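Local coordinates for aminopeptidase N family protein (Idiomarina loihiensis L2TR, PDB 4FGM) that probably acts as a zinc-dependent aminopeptidase of the M61 family, removing residues from the N-terminal end of peptides, at residues C272-Y275 against F276-W279; Q265-L268 against S269-H273; Y347-S350 against V351-S355. One frame throughout, in Å; residues are numbered along the deposited sequence.

Overall arrangement
Following the chain from its N terminus, contact 2 comes first, within helix 262-277, and contact 1 takes over where it ends, the two sharing C272 and H273, with centres about 10 Å apart. Contact 2 sets the helix against helix 197-215 and strand 242-248; contact 1 holds the HExxH residues and brings the helix to the zinc together with E307. Contact 3 follows in series, where the loop after helix 326-342 enters helix 351-356, beside helix 303-306; its centre lies about 24 Å from that of contact 1, without touching it. Each contact is local, so no long loop is closed and none nests or crosses.

Contact 1 of 3, residues C272-Y275 against F276-W279; sequences CHEY and FHSW. With ZN (zinc ion), chain C; MAE (maleic acid), chain B.
H273 and H277, one helical turn apart, close on the same zinc ion through their NE2 atoms, at 2.3 Å for H273 NE2 to the zinc and 2.0 Å for H277 NE2. The rings are nearly perpendicular, planes at 82°. The imidazole of H273 leans along the helix toward that of H277, because chi1 (-176°) sets CG opposite the backbone N. E307 supplies the third protein ligand and carboxylate oxygen O2 of maleic acid, 2.3 Å from the zinc, a further one. Each ND1 is used as well: that of H273 is bonded to D314 and that of H277 to the carbonyl of N280, which fixes the turn of both rings. Between the histidines in sequence, E274 sends its bent chain to the ligand side, OE1 lying at the edge of the H277 ring, 3.7 Å from CD2 of H277.

The aromatic pair lies away from the metal. W279 brings the edge of its six-membered ring toward the face of Y275 in an offset edge-to-face contact, planes at 72°, with CH2 of W279 3.7 Å from CE2 of Y275. Were Y275 an alanine, the tryptophan edge would probably lose its aromatic partner and H185 the hydroxyl it bonds.

Among backbone bonds, the N-H of F276 reaches C272 O and that of H277 reaches H273 O, the i to i+4 pattern of the helix. S278 N then turns to Y275 O, 2.8 Å away, its bond to E274 O being weak.

Two imidazole NE2 atoms one helical turn apart suit a zinc ion, and the glutamate between them faces the ligand, consistent with the HExxH chemistry of zinc peptidases, where such a glutamate serves the hydrolytic water.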
ATOM      1  N   CYS A 272       9.905   2.851  -3.948  1.00 44.00           N
ATOM      2  CA  CYS A 272      10.566   1.596  -4.265  1.00 43.68           C
ATOM      3  C   CYS A 272       9.543   0.458  -4.278  1.00 43.27           C
ATOM      4  O   CYS A 272       9.627  -0.463  -5.090  1.00 44.27           O
ATOM      5  CB  CYS A 272      11.644   1.312  -3.221  1.00 43.91           C
ATOM      6  SG  CYS A 272      12.601  -0.170  -3.519  1.00 46.34           S
ATOM      7  N   HIS A 273       8.577   0.544  -3.369  1.00 43.05           N
ATOM      8  CA  HIS A 273       7.532  -0.459  -3.233  1.00 39.46           C
ATOM      9  C   HIS A 273       6.593  -0.472  -4.456  1.00 45.79           C
ATOM     10  O   HIS A 273       6.309  -1.532  -5.033  1.00 40.68           O
ATOM     11  CB  HIS A 273       6.730  -0.177  -1.955  1.00 39.25           C
ATOM     12  CG  HIS A 273       5.677  -1.196  -1.655  1.00 45.63           C
ATOM     13  ND1 HIS A 273       5.868  -2.216  -0.746  1.00 51.85           N
ATOM     14  CD2 HIS A 273       4.425  -1.358  -2.145  1.00 45.67           C
ATOM     15  CE1 HIS A 273       4.778  -2.961  -0.686  1.00 51.92           C
ATOM     16  NE2 HIS A 273       3.887  -2.462  -1.524  1.00 51.55           N
ATOM     17  N   GLU A 274       6.111   0.701  -4.855  1.00 38.27           N
ATOM     18  CA  GLU A 274       5.199   0.765  -5.991  1.00 37.99           C
ATOM     19  C   GLU A 274       5.900   0.391  -7.297  1.00 40.84           C
ATOM     20  O   GLU A 274       5.335  -0.311  -8.136  1.00 43.11           O
ATOM     21  CB  GLU A 274       4.592   2.165  -6.097  1.00 39.31           C
ATOM     22  CG  GLU A 274       3.863   2.650  -4.838  1.00 39.42           C
ATOM     23  CD  GLU A 274       2.894   1.628  -4.265  1.00 45.14           C
ATOM     24  OE1 GLU A 274       2.359   0.806  -5.033  1.00 53.41           O
ATOM     25  OE2 GLU A 274       2.652   1.651  -3.042  1.00 48.58           O
ATOM     26  N   TYR A 275       7.138   0.856  -7.450  1.00 42.03           N
ATOM     27  CA  TYR A 275       7.937   0.582  -8.643  1.00 39.38           C
ATOM     28  C   TYR A 275       8.125  -0.928  -8.805  1.00 42.16           C
ATOM     29  O   TYR A 275       7.922  -1.478  -9.889  1.00 42.05           O
ATOM     30  CB  TYR A 275       9.302   1.264  -8.522  1.00 44.94           C
ATOM     31  CG  TYR A 275      10.055   1.421  -9.831  1.00 46.05           C
ATOM     32  CD1 TYR A 275       9.613   2.318 -10.808  1.00 38.95           C
ATOM     33  CD2 TYR A 275      11.234   0.706 -10.074  1.00 45.65           C
ATOM     34  CE1 TYR A 275      10.327   2.502 -11.984  1.00 38.38           C
ATOM     35  CE2 TYR A 275      11.957   0.885 -11.250  1.00 40.11           C
ATOM     36  CZ  TYR A 275      11.502   1.784 -12.197  1.00 39.28           C
ATOM     37  OH  TYR A 275      12.228   1.994 -13.342  1.00 36.97           O
ATOM     38  N   PHE A 276       8.504  -1.594  -7.721  1.00 38.52           N
ATOM     39  CA  PHE A 276       8.713  -3.038  -7.737  1.00 42.88           C
ATOM     40  C   PHE A 276       7.443  -3.744  -8.205  1.00 45.53           C
ATOM     41  O   PHE A 276       7.492  -4.749  -8.932  1.00 45.46           O
ATOM     42  CB  PHE A 276       9.057  -3.535  -6.333  1.00 43.71           C
ATOM     43  CG  PHE A 276       9.603  -4.936  -6.299  1.00 45.32           C
ATOM     44  CD1 PHE A 276      10.931  -5.184  -6.641  1.00 42.39           C
ATOM     45  CD2 PHE A 276       8.788  -6.010  -5.959  1.00 45.87           C
ATOM     46  CE1 PHE A 276      11.442  -6.479  -6.638  1.00 45.51           C
ATOM     47  CE2 PHE A 276       9.291  -7.317  -5.951  1.00 49.18           C
ATOM     48  CZ  PHE A 276      10.622  -7.551  -6.295  1.00 47.40           C
ATOM     49  N   HIS A 277       6.305  -3.201  -7.780  1.00 36.64           N
ATOM     50  CA  HIS A 277       4.996  -3.751  -8.139  1.00 38.76           C
ATOM     51  C   HIS A 277       4.813  -3.770  -9.665  1.00 43.91           C
ATOM     52  O   HIS A 277       3.973  -4.526 -10.186  1.00 36.52           O
ATOM     53  CB  HIS A 277       3.862  -2.937  -7.496  1.00 40.31           C
ATOM     54  CG  HIS A 277       3.422  -3.457  -6.161  1.00 49.66           C
ATOM     55  ND1 HIS A 277       3.215  -4.800  -5.907  1.00 53.22           N
ATOM     56  CD2 HIS A 277       3.084  -2.809  -5.024  1.00 50.55           C
ATOM     57  CE1 HIS A 277       2.767  -4.952  -4.676  1.00 48.38           C
ATOM     58  NE2 HIS A 277       2.678  -3.758  -4.120  1.00 53.75           N
ATOM     59  N   SER A 278       5.571  -2.931 -10.380  1.00 42.44           N
ATOM     60  CA  SER A 278       5.467  -2.900 -11.844  1.00 46.29           C
ATOM     61  C   SER A 278       5.704  -4.310 -12.375  1.00 47.06           C
ATOM     62  O   SER A 278       5.086  -4.742 -13.369  1.00 39.90           O
ATOM     63  CB  SER A 278       6.520  -1.976 -12.442  1.00 45.26           C
ATOM     64  OG  SER A 278       6.128  -0.628 -12.269  1.00 50.56           O
ATOM     65  N   TRP A 279       6.636  -5.013 -11.739  1.00 45.20           N
ATOM     66  CA  TRP A 279       6.934  -6.371 -12.162  1.00 47.07           C
ATOM     67  C   TRP A 279       6.071  -7.305 -11.332  1.00 50.83           C
ATOM     68  O   TRP A 279       5.384  -8.194 -11.859  1.00 50.86           O
ATOM     69  CB  TRP A 279       8.395  -6.705 -11.896  1.00 46.03           C
ATOM     70  CG  TRP A 279       9.344  -6.030 -12.808  1.00 50.46           C
ATOM     71  CD1 TRP A 279       9.854  -6.523 -13.985  1.00 50.14           C
ATOM     72  CD2 TRP A 279       9.934  -4.745 -12.620  1.00 49.13           C
ATOM     73  NE1 TRP A 279      10.739  -5.617 -14.536  1.00 47.70           N
ATOM     74  CE2 TRP A 279      10.810  -4.520 -13.717  1.00 45.46           C
ATOM     75  CE3 TRP A 279       9.817  -3.760 -11.627  1.00 48.13           C
ATOM     76  CZ2 TRP A 279      11.557  -3.355 -13.848  1.00 38.82           C
ATOM     77  CZ3 TRP A 279      10.560  -2.598 -11.750  1.00 43.64           C
ATOM     78  CH2 TRP A 279      11.428  -2.403 -12.855  1.00 40.86           C
TER
HETATM   79 ZN    ZN C 602       1.962  -3.355  -2.299  1.00 53.85          ZN
HETATM   80  C1  MAE B 601      -0.108  -1.743  -1.767  1.00101.44           C
HETATM   81  O1  MAE B 601      -0.516  -2.936  -1.541  1.00105.83           O
HETATM   82  O2  MAE B 601       0.661  -1.558  -2.739  1.00 98.85           O
HETATM   83  C2  MAE B 601      -0.616  -0.663  -0.893  1.00101.18           C
HETATM   84  C3  MAE B 601      -1.815  -0.091  -0.802  1.00101.86           C
HETATM   85  C4  MAE B 601      -2.998  -0.416  -1.592  1.00104.55           C
HETATM   86  O3  MAE B 601      -3.060  -1.259  -2.508  1.00112.39           O
HETATM   87  O4  MAE B 601      -4.026   0.206  -1.253  1.00 99.53           O
HETATM   88  O   HOH W   1       3.757   0.934 -10.260  1.00 38.20           O

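Contact 2 of 3, residues Q265-L268 against S269-H273; sequences QTFL and SLCCH. With ZN (zinc ion), chain C.
F267 swings its CG anti to the backbone N (chi1 177°), while C271, one turn later, holds SG beside its own N and anti to the carbonyl carbon (chi1 -62°); these two settings put the sulfur over one face of the phenyl ring. SG of C271 stands 3.7 Å from the centroid of the F267 ring, 21° off the ring normal, and is displaced toward the rim, its shortest approach being 3.4 Å to CZ of F267. A small, polarisable sulfur suits this place, since it can lie close against the pi face. L245 of strand 242-248 touches both residues, and helix 197-215 packs on them through I200 and L204.

Under the side chains the backbone runs as a regular alpha helix. C271 N gives a straight bond to F267 O, 2.9 Å long, and the N-H groups of S269, L270 and C272 make the same i to i+4 link to Q265, T266 and L268. L268 and C272 face I207 of helix 197-215, whereas S269, on another side, bonds through OG to D315 of helix 308-320, so a small polar residue fits there.

The sulfur-aromatic pair thus belongs to the buried part of the helix that carries H273 to the zinc, the metal-bearing helix of the HExxH zinc peptidases.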
ATOM      1  N   GLN A 265      13.139   8.576   4.192  1.00 37.18           N
ATOM      2  CA  GLN A 265      13.354   7.146   3.973  1.00 46.05           C
ATOM      3  C   GLN A 265      12.018   6.439   3.721  1.00 45.41           C
ATOM      4  O   GLN A 265      11.921   5.553   2.873  1.00 45.68           O
ATOM      5  CB  GLN A 265      14.067   6.539   5.191  1.00 42.11           C
ATOM      6  CG  GLN A 265      14.026   5.021   5.284  1.00 53.48           C
ATOM      7  CD  GLN A 265      13.121   4.541   6.406  1.00 72.41           C
ATOM      8  OE1 GLN A 265      11.972   4.152   6.178  1.00 76.98           O
ATOM      9  NE2 GLN A 265      13.636   4.580   7.632  1.00 75.20           N
ATOM     10  N   THR A 266      10.991   6.835   4.464  1.00 39.10           N
ATOM     11  CA  THR A 266       9.668   6.248   4.303  1.00 39.66           C
ATOM     12  C   THR A 266       9.151   6.517   2.887  1.00 38.68           C
ATOM     13  O   THR A 266       8.530   5.650   2.271  1.00 41.82           O
ATOM     14  CB  THR A 266       8.686   6.826   5.335  1.00 43.97           C
ATOM     15  OG1 THR A 266       9.056   6.368   6.638  1.00 45.67           O
ATOM     16  CG2 THR A 266       7.270   6.367   5.048  1.00 53.14           C
ATOM     17  N   PHE A 267       9.422   7.711   2.369  1.00 36.72           N
ATOM     18  CA  PHE A 267       8.991   8.070   1.024  1.00 40.89           C
ATOM     19  C   PHE A 267       9.728   7.235  -0.018  1.00 38.23           C
ATOM     20  O   PHE A 267       9.113   6.690  -0.941  1.00 37.32           O
ATOM     21  CB  PHE A 267       9.241   9.556   0.750  1.00 41.89           C
ATOM     22  CG  PHE A 267       8.893   9.974  -0.651  1.00 41.29           C
ATOM     23  CD1 PHE A 267       7.568  10.013  -1.070  1.00 36.94           C
ATOM     24  CD2 PHE A 267       9.895  10.301  -1.560  1.00 38.00           C
ATOM     25  CE1 PHE A 267       7.244  10.373  -2.389  1.00 38.09           C
ATOM     26  CE2 PHE A 267       9.586  10.658  -2.871  1.00 36.70           C
ATOM     27  CZ  PHE A 267       8.257  10.696  -3.287  1.00 38.90           C
ATOM     28  N   LEU A 268      11.049   7.139   0.125  1.00 39.08           N
ATOM     29  CA  LEU A 268      11.839   6.358  -0.819  1.00 39.27           C
ATOM     30  C   LEU A 268      11.414   4.901  -0.778  1.00 40.85           C
ATOM     31  O   LEU A 268      11.390   4.216  -1.803  1.00 42.30           O
ATOM     32  CB  LEU A 268      13.326   6.478  -0.504  1.00 35.42           C
ATOM     33  CG  LEU A 268      13.908   7.867  -0.776  1.00 39.44           C
ATOM     34  CD1 LEU A 268      15.397   7.871  -0.506  1.00 39.45           C
ATOM     35  CD2 LEU A 268      13.626   8.260  -2.207  1.00 32.21           C
ATOM     36  N   SER A 269      11.061   4.430   0.412  1.00 38.69           N
ATOM     37  CA  SER A 269      10.625   3.057   0.569  1.00 46.74           C
ATOM     38  C   SER A 269       9.281   2.861  -0.144  1.00 40.95           C
ATOM     39  O   SER A 269       9.040   1.821  -0.763  1.00 42.75           O
ATOM     40  CB  SER A 269      10.504   2.721   2.053  1.00 46.57           C
ATOM     41  OG  SER A 269      10.169   1.360   2.227  1.00 56.83           O
ATOM     42  N   LEU A 270       8.412   3.869  -0.061  1.00 36.09           N
ATOM     43  CA  LEU A 270       7.103   3.811  -0.713  1.00 34.91           C
ATOM     44  C   LEU A 270       7.258   3.759  -2.235  1.00 40.64           C
ATOM     45  O   LEU A 270       6.607   2.946  -2.903  1.00 36.59           O
ATOM     46  CB  LEU A 270       6.255   5.028  -0.332  1.00 36.46           C
ATOM     47  CG  LEU A 270       4.883   5.164  -1.014  1.00 39.15           C
ATOM     48  CD1 LEU A 270       3.998   3.957  -0.713  1.00 39.64           C
ATOM     49  CD2 LEU A 270       4.211   6.423  -0.513  1.00 35.53           C
ATOM     50  N   CYS A 271       8.118   4.622  -2.777  1.00 34.07           N
ATOM     51  CA  CYS A 271       8.339   4.663  -4.223  1.00 41.50           C
ATOM     52  C   CYS A 271       8.931   3.347  -4.701  1.00 41.21           C
ATOM     53  O   CYS A 271       8.518   2.799  -5.721  1.00 40.98           O
ATOM     54  CB  CYS A 271       9.289   5.795  -4.602  1.00 40.07           C
ATOM     55  SG  CYS A 271       8.691   7.431  -4.189  1.00 44.64           S
ATOM     56  N   CYS A 272       9.905   2.851  -3.948  1.00 44.00           N
ATOM     57  CA  CYS A 272      10.566   1.596  -4.265  1.00 43.68           C
ATOM     58  C   CYS A 272       9.543   0.458  -4.278  1.00 43.27           C
ATOM     59  O   CYS A 272       9.627  -0.463  -5.090  1.00 44.27           O
ATOM     60  CB  CYS A 272      11.644   1.312  -3.221  1.00 43.91           C
ATOM     61  SG  CYS A 272      12.601  -0.170  -3.519  1.00 46.34           S
ATOM     62  N   HIS A 273       8.577   0.544  -3.369  1.00 43.05           N
ATOM     63  CA  HIS A 273       7.532  -0.459  -3.233  1.00 39.46           C
ATOM     64  C   HIS A 273       6.593  -0.472  -4.456  1.00 45.79           C
ATOM     65  O   HIS A 273       6.309  -1.532  -5.033  1.00 40.68           O
ATOM     66  CB  HIS A 273       6.730  -0.177  -1.955  1.00 39.25           C
ATOM     67  CG  HIS A 273       5.677  -1.196  -1.655  1.00 45.63           C
ATOM     68  ND1 HIS A 273       5.868  -2.216  -0.746  1.00 51.85           N
ATOM     69  CD2 HIS A 273       4.425  -1.358  -2.145  1.00 45.67           C
ATOM     70  CE1 HIS A 273       4.778  -2.961  -0.686  1.00 51.92           C
ATOM     71  NE2 HIS A 273       3.887  -2.462  -1.524  1.00 51.55           N
TER
HETATM   72 ZN    ZN C 602       1.962  -3.355  -2.299  1.00 53.85          ZN

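Contact 3 of 3, residues Y347-S350 against V351-S355; sequences YQQS and VTESS
S350 O accepts the N-H of S354 at 3.0 Å, the first i to i+4 bond of helix 351-356. The serine is held at two further points, and both lead to E353. Its OG, turned between the backbone N and the carbonyl carbon (chi1 64°), accepts from E353 N at 3.2 Å; in return its own N-H reaches OE1 of E353, also at 3.2 Å, in a bond with an angle of 160°. That oxygen is met on the anti side, the donor lying 30° out of the carboxylate plane.

Reciprocal bonds of this kind, side chain to backbone in each direction between the N-cap and the third residue after it, define a capping box. Serine suits the N-cap because its short side chain can fold back to a backbone N-H of the first helical turn. Glutamate suits the other corner: with CG anti to N and the chain extended, it reaches back past the helix end, where its negative charge would also be favoured by the positive end of the helix dipole. K447 adds a long, weak ion pair to OE1 of E353.

Q349 crosses the glutamate obliquely, its CG 3.6 Å from OE1 of E353. A water links the two, accepting from Q349 NE2 and donating to E353 OE2. The amide oxygen OE1 of Q349 runs on to S354, 3.1 Å from CB, and bonds to the backbone N-H of V374, whose carbonyl takes the hydroxyl of S354. T352 OG1 is bonded to the carbonyl of L444, and V351 packs on W304 of helix 303-306.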
ATOM      1  N   TYR A 347      -1.245 -16.621  15.631  1.00 47.12           N
ATOM      2  CA  TYR A 347      -1.603 -17.986  15.993  1.00 51.51           C
ATOM      3  C   TYR A 347      -3.077 -18.254  15.714  1.00 54.94           C
ATOM      4  O   TYR A 347      -3.582 -19.348  15.971  1.00 60.38           O
ATOM      5  CB  TYR A 347      -1.291 -18.245  17.472  1.00 49.15           C
ATOM      6  CG  TYR A 347       0.148 -17.961  17.846  1.00 59.82           C
ATOM      7  CD1 TYR A 347       0.508 -16.765  18.470  1.00 69.02           C
ATOM      8  CD2 TYR A 347       1.162 -18.872  17.538  1.00 64.61           C
ATOM      9  CE1 TYR A 347       1.841 -16.480  18.775  1.00 73.41           C
ATOM     10  CE2 TYR A 347       2.498 -18.594  17.839  1.00 69.19           C
ATOM     11  CZ  TYR A 347       2.828 -17.397  18.457  1.00 74.73           C
ATOM     12  OH  TYR A 347       4.143 -17.111  18.748  1.00 82.43           O
ATOM     13  N   GLN A 348      -3.758 -17.250  15.170  1.00 53.13           N
ATOM     14  CA  GLN A 348      -5.183 -17.356  14.854  1.00 52.57           C
ATOM     15  C   GLN A 348      -5.456 -17.430  13.355  1.00 50.99           C
ATOM     16  O   GLN A 348      -6.503 -17.927  12.927  1.00 52.17           O
ATOM     17  CB  GLN A 348      -5.929 -16.150  15.437  1.00 55.32           C
ATOM     18  CG  GLN A 348      -6.191 -16.242  16.927  1.00 57.50           C
ATOM     19  CD  GLN A 348      -7.415 -17.081  17.239  1.00 63.16           C
ATOM     20  OE1 GLN A 348      -7.883 -17.853  16.398  1.00 68.22           O
ATOM     21  NE2 GLN A 348      -7.939 -16.935  18.449  1.00 68.01           N
ATOM     22  N   GLN A 349      -4.506 -16.955  12.559  1.00 44.60           N
ATOM     23  CA  GLN A 349      -4.686 -16.919  11.117  1.00 46.96           C
ATOM     24  C   GLN A 349      -3.384 -17.180  10.361  1.00 46.75           C
ATOM     25  O   GLN A 349      -2.334 -16.637  10.704  1.00 48.20           O
ATOM     26  CB  GLN A 349      -5.242 -15.540  10.746  1.00 46.94           C
ATOM     27  CG  GLN A 349      -5.645 -15.337   9.297  1.00 49.13           C
ATOM     28  CD  GLN A 349      -6.066 -13.898   9.027  1.00 47.94           C
ATOM     29  OE1 GLN A 349      -5.258 -12.971   9.133  1.00 42.29           O
ATOM     30  NE2 GLN A 349      -7.337 -13.706   8.684  1.00 48.70           N
ATOM     31  N   SER A 350      -3.448 -18.023   9.336  1.00 37.96           N
ATOM     32  CA  SER A 350      -2.258 -18.298   8.538  1.00 44.63           C
ATOM     33  C   SER A 350      -2.126 -17.151   7.544  1.00 47.40           C
ATOM     34  O   SER A 350      -3.101 -16.445   7.272  1.00 49.19           O
ATOM     35  CB  SER A 350      -2.382 -19.635   7.792  1.00 45.51           C
ATOM     36  OG  SER A 350      -3.432 -19.621   6.847  1.00 42.92           O
ATOM     37  N   VAL A 351      -0.925 -16.964   7.008  1.00 45.75           N
ATOM     38  CA  VAL A 351      -0.676 -15.884   6.064  1.00 38.59           C
ATOM     39  C   VAL A 351      -1.508 -16.014   4.784  1.00 45.98           C
ATOM     40  O   VAL A 351      -1.979 -15.010   4.236  1.00 44.81           O
ATOM     41  CB  VAL A 351       0.833 -15.795   5.710  1.00 49.34           C
ATOM     42  CG1 VAL A 351       1.210 -16.876   4.710  1.00 42.32           C
ATOM     43  CG2 VAL A 351       1.160 -14.415   5.172  1.00 50.95           C
ATOM     44  N   THR A 352      -1.700 -17.243   4.312  1.00 45.02           N
ATOM     45  CA  THR A 352      -2.481 -17.459   3.102  1.00 44.15           C
ATOM     46  C   THR A 352      -3.951 -17.184   3.376  1.00 45.86           C
ATOM     47  O   THR A 352      -4.672 -16.670   2.518  1.00 43.85           O
ATOM     48  CB  THR A 352      -2.328 -18.900   2.572  1.00 45.70           C
ATOM     49  OG1 THR A 352      -2.530 -19.835   3.641  1.00 45.45           O
ATOM     50  CG2 THR A 352      -0.950 -19.091   1.973  1.00 41.34           C
ATOM     51  N   GLU A 353      -4.392 -17.537   4.578  1.00 41.97           N
ATOM     52  CA  GLU A 353      -5.774 -17.310   4.985  1.00 41.35           C
ATOM     53  C   GLU A 353      -6.034 -15.800   5.033  1.00 45.92           C
ATOM     54  O   GLU A 353      -7.091 -15.332   4.622  1.00 50.56           O
ATOM     55  CB  GLU A 353      -6.019 -17.945   6.360  1.00 45.60           C
ATOM     56  CG  GLU A 353      -7.379 -17.673   6.964  1.00 61.18           C
ATOM     57  CD  GLU A 353      -7.532 -18.299   8.344  1.00 70.84           C
ATOM     58  OE1 GLU A 353      -6.520 -18.817   8.880  1.00 65.57           O
ATOM     59  OE2 GLU A 353      -8.660 -18.265   8.892  1.00 68.36           O
ATOM     60  N   SER A 354      -5.051 -15.046   5.519  1.00 41.18           N
ATOM     61  CA  SER A 354      -5.163 -13.594   5.617  1.00 46.45           C
ATOM     62  C   SER A 354      -5.294 -12.955   4.230  1.00 44.00           C
ATOM     63  O   SER A 354      -6.076 -12.015   4.040  1.00 35.41           O
ATOM     64  CB  SER A 354      -3.941 -13.018   6.342  1.00 41.01           C
ATOM     65  OG  SER A 354      -4.022 -11.609   6.459  1.00 41.87           O
ATOM     66  N   SER A 355      -4.525 -13.465   3.269  1.00 40.28           N
ATOM     67  CA  SER A 355      -4.566 -12.959   1.902  1.00 44.08           C
ATOM     68  C   SER A 355      -5.953 -13.223   1.326  1.00 51.16           C
ATOM     69  O   SER A 355      -6.582 -12.340   0.734  1.00 47.01           O
ATOM     70  CB  SER A 355      -3.512 -13.671   1.049  1.00 45.44           C
ATOM     71  OG  SER A 355      -3.660 -13.384  -0.334  1.00 48.96           O
TER
HETATM   72  O   HOH W   2      -9.656 -15.607   9.411  1.00 56.68           O